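Local coordinates for protein type I site-specific restriction-modification system, R (Restriction) subunit (Vibrio vulnificus, PDB 3H1T) that is a putative type I restriction enzyme subunit that probably binds ATP and DNA and, as in its relatives, drives translocation and cleavage, with only its N-terminal part present, at residues K221-R226 with Y233-I238; E276-I281 with K296-D301. All blocks are in the same frame, centred on the assembly; numbering follows the deposited sequence.

Overall arrangement
Both contacts belong to the parallel sheet domain of the Type III restriction enzyme res subunit family, a RecA-like P-loop NTPase fold, and lie on the same side of the chain's centre with their own centres about 15 Å apart. Contact 1 joins the end of helix 211-224 to the loop entering strand 238-242; it is partly buried, rich in positive charge, and mixes cation-pi with aliphatic packing. Contact 2 is buried and far smaller, a single aromatic pair between strand 277-281 and the loop before strand 305-308. The two adjoin through the sheet: Ile238 and Tyr278 share a backbone hydrogen bond, while Glu276 sits beside Trp223 and Lys235.

Contact 1 (K221-R226 with Y233-I238); sequences KLWSAR and YRKPRI
Trp223 and Pro236 bring the two backbones to 5.8 Å between CA atoms, and Arg226 and Lys235 to 4.7 Å, as the chain turns back from helix 211-224 toward strand 238-242. Arg226, with its positive phi of 65°, ends the helix in a Schellman motif. The indole of Trp223 takes Lys235 over one face: Lys235 CD lies 3.6 Å from the centroid of the five-membered ring as a CH-pi contact, and Lys235 NZ stands 4.2 Å from that of the six-membered ring, a cation-pi contact 9° off the normal. A bend at chi2 (-79°) folds the lysine chain across the ring. The Pro236 side chain runs at about a right angle to that of Trp223, its CD 3.6 Å from Trp223 CD1. Arg226 CD packs on the lysine chain, and Arg226 NE comes within 3.2 Å of Lys235 NZ, two donors that cannot bond each other. Arg226 NH1 reaches Tyr233 O at 2.6 Å in a weak, bent hydrogen bond at the guanidinium edge. The cations of Arg226 and Lys235 are thus crowded together; the indole face, and nearby Glu276, which accepts a weak hydrogen bond from Trp223 NE1, would probably offset part of their mutual repulsion.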
loop_
_atom_site.group_PDB
_atom_site.type_symbol
_atom_site.label_atom_id
_atom_site.label_comp_id
_atom_site.label_asym_id
_atom_site.label_seq_id
_atom_site.Cartn_x
_atom_site.Cartn_y
_atom_site.Cartn_z
ATOM N N LYS A 221 3.835 -15.796 -11.595
ATOM C CA LYS A 221 4.386 -16.972 -10.930
ATOM C C LYS A 221 3.573 -18.231 -11.236
ATOM O O LYS A 221 4.120 -19.222 -11.724
ATOM C CB LYS A 221 4.468 -16.756 -9.406
ATOM C CG LYS A 221 5.719 -16.008 -8.938
ATOM C CD LYS A 221 5.763 -15.809 -7.423
ATOM C CE LYS A 221 5.940 -17.119 -6.655
ATOM N NZ LYS A 221 7.292 -17.718 -6.796
ATOM N N LEU A 222 2.271 -18.191 -10.964
ATOM C CA LEU A 222 1.409 -19.342 -11.211
ATOM C C LEU A 222 1.213 -19.663 -12.695
ATOM O O LEU A 222 1.143 -20.834 -13.066
ATOM C CB LEU A 222 0.051 -19.119 -10.554
ATOM C CG LEU A 222 0.031 -19.090 -9.026
ATOM C CD1 LEU A 222 -1.158 -18.278 -8.553
ATOM C CD2 LEU A 222 -0.017 -20.502 -8.493
ATOM N N TRP A 223 1.137 -18.639 -13.542
ATOM C CA TRP A 223 0.935 -18.858 -14.974
ATOM C C TRP A 223 2.122 -19.569 -15.622
ATOM O O TRP A 223 2.013 -20.699 -16.105
ATOM C CB TRP A 223 0.705 -17.522 -15.689
ATOM C CG TRP A 223 0.419 -17.668 -17.156
ATOM C CD1 TRP A 223 -0.679 -18.257 -17.731
ATOM C CD2 TRP A 223 1.226 -17.188 -18.237
ATOM N NE1 TRP A 223 -0.603 -18.167 -19.101
ATOM C CE2 TRP A 223 0.558 -17.517 -19.437
ATOM C CE3 TRP A 223 2.451 -16.511 -18.309
ATOM C CZ2 TRP A 223 1.076 -17.187 -20.695
ATOM C CZ3 TRP A 223 2.965 -16.183 -19.564
ATOM C CH2 TRP A 223 2.277 -16.521 -20.737
ATOM N N SER A 224 3.260 -18.894 -15.631
ATOM C CA SER A 224 4.459 -19.448 -16.224
ATOM C C SER A 224 4.806 -20.833 -15.688
ATOM O O SER A 224 5.469 -21.607 -16.370
ATOM C CB SER A 224 5.628 -18.484 -16.001
ATOM O OG SER A 224 5.661 -18.030 -14.661
ATOM N N ALA A 225 4.354 -21.145 -14.476
ATOM C CA ALA A 225 4.645 -22.430 -13.843
ATOM C C ALA A 225 3.669 -23.531 -14.258
ATOM O O ALA A 225 3.825 -24.697 -13.869
ATOM C CB ALA A 225 4.617 -22.270 -12.332
ATOM N N ARG A 226 2.666 -23.153 -15.042
ATOM C CA ARG A 226 1.650 -24.085 -15.514
ATOM C C ARG A 226 0.822 -24.630 -14.346
ATOM O O ARG A 226 0.401 -25.790 -14.364
ATOM C CB ARG A 226 2.280 -25.267 -16.270
ATOM C CG ARG A 226 3.238 -24.892 -17.394
ATOM C CD ARG A 226 2.655 -23.817 -18.305
ATOM N NE ARG A 226 3.145 -23.941 -19.678
ATOM C CZ ARG A 226 2.857 -24.974 -20.470
ATOM N NH1 ARG A 226 2.088 -25.960 -20.018
ATOM N NH2 ARG A 226 3.336 -25.024 -21.709
ATOM N N TYR A 233 -1.148 -30.115 -17.421
ATOM C CA TYR A 233 -0.151 -29.189 -17.930
ATOM C C TYR A 233 -0.667 -27.827 -18.413
ATOM O O TYR A 233 0.117 -26.879 -18.533
ATOM C CB TYR A 233 0.688 -29.864 -19.034
ATOM C CG TYR A 233 1.597 -30.942 -18.474
ATOM C CD1 TYR A 233 2.447 -30.669 -17.391
ATOM C CD2 TYR A 233 1.587 -32.242 -18.989
ATOM C CE1 TYR A 233 3.259 -31.664 -16.834
ATOM C CE2 TYR A 233 2.403 -33.250 -18.436
ATOM C CZ TYR A 233 3.231 -32.949 -17.355
ATOM O OH TYR A 233 3.997 -33.933 -16.767
ATOM N N ARG A 234 -1.972 -27.707 -18.648
ATOM C CA ARG A 234 -2.557 -26.451 -19.134
ATOM C C ARG A 234 -2.189 -25.210 -18.330
ATOM O O ARG A 234 -1.971 -25.281 -17.116
ATOM C CB ARG A 234 -4.105 -26.537 -19.172
ATOM C CG ARG A 234 -4.743 -27.162 -20.427
ATOM C CD ARG A 234 -3.872 -27.050 -21.674
ATOM N NE ARG A 234 -2.715 -27.926 -21.542
ATOM C CZ ARG A 234 -2.177 -28.617 -22.540
ATOM N NH1 ARG A 234 -2.695 -28.534 -23.759
ATOM N NH2 ARG A 234 -1.126 -29.400 -22.312
ATOM N N LYS A 235 -2.107 -24.074 -19.021
ATOM C CA LYS A 235 -1.850 -22.798 -18.372
ATOM C C LYS A 235 -3.107 -22.529 -17.548
ATOM O O LYS A 235 -4.188 -23.066 -17.821
ATOM C CB LYS A 235 -1.677 -21.679 -19.402
ATOM C CG LYS A 235 -0.397 -21.731 -20.191
ATOM C CD LYS A 235 0.781 -21.195 -19.385
ATOM C CE LYS A 235 2.022 -21.056 -20.252
ATOM N NZ LYS A 235 3.237 -20.766 -19.432
ATOM N N PRO A 236 -2.985 -21.690 -16.519
ATOM C CA PRO A 236 -4.172 -21.402 -15.718
ATOM C C PRO A 236 -4.994 -20.285 -16.369
ATOM O O PRO A 236 -4.494 -19.543 -17.217
ATOM C CB PRO A 236 -3.572 -20.981 -14.382
ATOM C CG PRO A 236 -2.360 -20.230 -14.819
ATOM C CD PRO A 236 -1.772 -21.165 -15.860
ATOM N N ARG A 237 -6.261 -20.162 -15.994
ATOM C CA ARG A 237 -7.073 -19.082 -16.546
ATOM C C ARG A 237 -7.287 -18.151 -15.355
ATOM O O ARG A 237 -7.740 -18.589 -14.284
ATOM C CB ARG A 237 -8.391 -19.624 -17.084
ATOM C CG ARG A 237 -8.815 -19.010 -18.423
ATOM C CD ARG A 237 -9.247 -20.120 -19.366
ATOM N NE ARG A 237 -9.740 -21.277 -18.617
ATOM C CZ ARG A 237 -10.181 -22.397 -19.180
ATOM N NH1 ARG A 237 -10.197 -22.504 -20.508
ATOM N NH2 ARG A 237 -10.581 -23.416 -18.421
ATOM N N ILE A 238 -6.967 -16.871 -15.548
ATOM C CA ILE A 238 -7.031 -15.878 -14.484
ATOM C C ILE A 238 -7.833 -14.634 -14.846
ATOM O O ILE A 238 -7.594 -14.014 -15.889
ATOM C CB ILE A 238 -5.592 -15.416 -14.106
ATOM C CG1 ILE A 238 -4.662 -16.628 -14.048
ATOM C CG2 ILE A 238 -5.595 -14.703 -12.759
ATOM C CD1 ILE A 238 -5.130 -17.689 -13.078
#

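Contact 2 (E276-I281 with K296-D301); sequences EIYFAI and KEFPQD
Strand 277-281 of the parallel, RecA-like sheet meets the loop that leads toward strand 305-308, the strand that runs into the DExH box of this helicase-like motor family. The strand lies between strands 263-265 and 238-242, and its backbone at Tyr278 is hydrogen-bonded to Ile238 and Phe240. From there the contact rests on two aromatic side chains, Tyr278 on the strand and Phe298 on the loop, just past a short 3-10 turn. Their CA atoms are 11.9 Å apart, so the side chains alone make the contact. In both residues CG is anti to the carbonyl carbon (chi1 -60° in Tyr278), which leaves each ring directed at the other segment. The pair is T-shaped (edge-to-face) but offset: the planes stand at 86°, the centroids are 5.9 Å apart, and the edge of Phe298 is turned to the face of Tyr278.

Both residues have further partners. The phenol OH of Tyr278 is hydrogen-bonded to Val272 O, and the tyrosine side chain packs on Leu239 of the adjoining strand. Phe298 meets the ring of Phe302 at about 50°, and its carbonyl O is bonded to the hydroxyl of Tyr328, at the end of helix 323-328. The loop is thereby joined both to the sheet and to a later helix. Contact between the two rings is slight and wholly apolar, brought down to one approach, Tyr278 CE2 to Phe298 CE2 at 4.1 Å.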
loop_
_atom_site.group_PDB
_atom_site.type_symbol
_atom_site.label_atom_id
_atom_site.label_comp_id
_atom_site.label_asym_id
_atom_site.label_seq_id
_atom_site.Cartn_x
_atom_site.Cartn_y
_atom_site.Cartn_z
ATOM N N GLU A 276 -6.194 -16.447 -21.969
ATOM C CA GLU A 276 -5.753 -16.983 -20.668
ATOM C C GLU A 276 -5.803 -15.986 -19.507
ATOM O O GLU A 276 -6.146 -16.353 -18.381
ATOM C CB GLU A 276 -4.330 -17.526 -20.769
ATOM C CG GLU A 276 -3.967 -18.033 -22.147
ATOM C CD GLU A 276 -2.947 -19.142 -22.088
ATOM O OE1 GLU A 276 -2.907 -19.814 -21.036
ATOM O OE2 GLU A 276 -2.211 -19.352 -23.081
ATOM N N ILE A 277 -5.429 -14.737 -19.762
ATOM C CA ILE A 277 -5.465 -13.711 -18.724
ATOM C C ILE A 277 -6.519 -12.654 -19.046
ATOM O O ILE A 277 -6.356 -11.868 -19.985
ATOM C CB ILE A 277 -4.080 -13.019 -18.556
ATOM C CG1 ILE A 277 -3.161 -13.888 -17.690
ATOM C CG2 ILE A 277 -4.247 -11.648 -17.916
ATOM C CD1 ILE A 277 -2.747 -15.200 -18.340
ATOM N N TYR A 278 -7.584 -12.632 -18.247
ATOM C CA TYR A 278 -8.695 -11.696 -18.442
ATOM C C TYR A 278 -8.793 -10.511 -17.479
ATOM O O TYR A 278 -8.454 -10.623 -16.298
ATOM C CB TYR A 278 -10.022 -12.448 -18.385
ATOM C CG TYR A 278 -10.166 -13.517 -19.438
ATOM C CD1 TYR A 278 -9.495 -14.734 -19.321
ATOM C CD2 TYR A 278 -10.996 -13.325 -20.541
ATOM C CE1 TYR A 278 -9.656 -15.737 -20.273
ATOM C CE2 TYR A 278 -11.160 -14.320 -21.506
ATOM C CZ TYR A 278 -10.493 -15.524 -21.363
ATOM O OH TYR A 278 -10.685 -16.517 -22.301
ATOM N N PHE A 279 -9.273 -9.382 -17.997
ATOM C CA PHE A 279 -9.458 -8.172 -17.202
ATOM C C PHE A 279 -10.913 -7.764 -17.400
ATOM O O PHE A 279 -11.466 -7.950 -18.483
ATOM C CB PHE A 279 -8.556 -7.038 -17.699
ATOM C CG PHE A 279 -7.098 -7.399 -17.776
ATOM C CD1 PHE A 279 -6.577 -8.025 -18.907
ATOM C CD2 PHE A 279 -6.241 -7.103 -16.719
ATOM C CE1 PHE A 279 -5.214 -8.348 -18.988
ATOM C CE2 PHE A 279 -4.881 -7.418 -16.781
ATOM C CZ PHE A 279 -4.362 -8.044 -17.920
ATOM N N ALA A 280 -11.540 -7.219 -16.368
ATOM C CA ALA A 280 -12.930 -6.802 -16.481
ATOM C C ALA A 280 -13.333 -5.793 -15.414
ATOM O O ALA A 280 -12.910 -5.878 -14.258
ATOM C CB ALA A 280 -13.848 -8.034 -16.412
ATOM N N ILE A 281 -14.127 -4.815 -15.823
ATOM C CA ILE A 281 -14.630 -3.794 -14.918
ATOM C C ILE A 281 -16.061 -4.223 -14.614
ATOM O O ILE A 281 -16.754 -4.724 -15.496
ATOM C CB ILE A 281 -14.603 -2.398 -15.598
ATOM C CG1 ILE A 281 -13.286 -1.680 -15.273
ATOM C CG2 ILE A 281 -15.774 -1.546 -15.121
ATOM C CD1 ILE A 281 -12.041 -2.360 -15.834
ATOM N N LYS A 296 -21.937 -15.362 -17.290
ATOM C CA LYS A 296 -22.578 -16.669 -17.353
ATOM C C LYS A 296 -22.319 -17.365 -18.703
ATOM O O LYS A 296 -22.638 -18.542 -18.880
ATOM C CB LYS A 296 -24.068 -16.531 -17.044
ATOM C CG LYS A 296 -24.318 -15.587 -15.864
ATOM C CD LYS A 296 -25.647 -15.838 -15.161
ATOM C CE LYS A 296 -26.167 -14.575 -14.460
ATOM N NZ LYS A 296 -25.254 -14.020 -13.415
ATOM N N GLU A 297 -21.705 -16.644 -19.642
ATOM C CA GLU A 297 -21.373 -17.221 -20.945
ATOM C C GLU A 297 -20.135 -18.108 -20.738
ATOM O O GLU A 297 -19.812 -18.971 -21.566
ATOM C CB GLU A 297 -21.083 -16.106 -21.965
ATOM C CG GLU A 297 -20.409 -16.582 -23.277
ATOM C CD GLU A 297 -21.291 -17.481 -24.150
ATOM O OE1 GLU A 297 -22.372 -17.029 -24.609
ATOM O OE2 GLU A 297 -20.884 -18.646 -24.382
ATOM N N PHE A 298 -19.432 -17.874 -19.628
ATOM C CA PHE A 298 -18.269 -18.679 -19.287
ATOM C C PHE A 298 -18.786 -19.672 -18.274
ATOM O O PHE A 298 -19.663 -19.352 -17.466
ATOM C CB PHE A 298 -17.162 -17.882 -18.591
ATOM C CG PHE A 298 -16.669 -16.691 -19.351
ATOM C CD1 PHE A 298 -17.309 -15.465 -19.219
ATOM C CD2 PHE A 298 -15.504 -16.762 -20.114
ATOM C CE1 PHE A 298 -16.793 -14.312 -19.824
ATOM C CE2 PHE A 298 -14.973 -15.614 -20.729
ATOM C CZ PHE A 298 -15.622 -14.386 -20.580
ATOM N N PRO A 299 -18.254 -20.897 -18.289
ATOM C CA PRO A 299 -18.748 -21.858 -17.297
ATOM C C PRO A 299 -18.215 -21.561 -15.876
ATOM O O PRO A 299 -17.256 -20.794 -15.703
ATOM C CB PRO A 299 -18.269 -23.192 -17.858
ATOM C CG PRO A 299 -16.979 -22.812 -18.553
ATOM C CD PRO A 299 -17.398 -21.557 -19.288
ATOM N N GLN A 300 -18.824 -22.171 -14.863
ATOM C CA GLN A 300 -18.404 -21.948 -13.479
ATOM C C GLN A 300 -16.912 -22.220 -13.306
ATOM O O GLN A 300 -16.159 -21.375 -12.817
ATOM C CB GLN A 300 -19.189 -22.860 -12.526
ATOM C CG GLN A 300 -20.677 -22.941 -12.835
ATOM C CD GLN A 300 -21.539 -22.208 -11.820
ATOM O OE1 GLN A 300 -22.509 -21.531 -12.182
ATOM N NE2 GLN A 300 -21.202 -22.354 -10.540
ATOM N N ASP A 301 -16.495 -23.405 -13.731
ATOM C CA ASP A 301 -15.112 -23.836 -13.613
ATOM C C ASP A 301 -14.202 -23.365 -14.736
ATOM O O ASP A 301 -13.230 -24.047 -15.079
ATOM C CB ASP A 301 -15.069 -25.359 -13.526
ATOM C CG ASP A 301 -15.742 -26.027 -14.715
ATOM O OD1 ASP A 301 -16.885 -25.636 -15.057
ATOM O OD2 ASP A 301 -15.136 -26.953 -15.299
#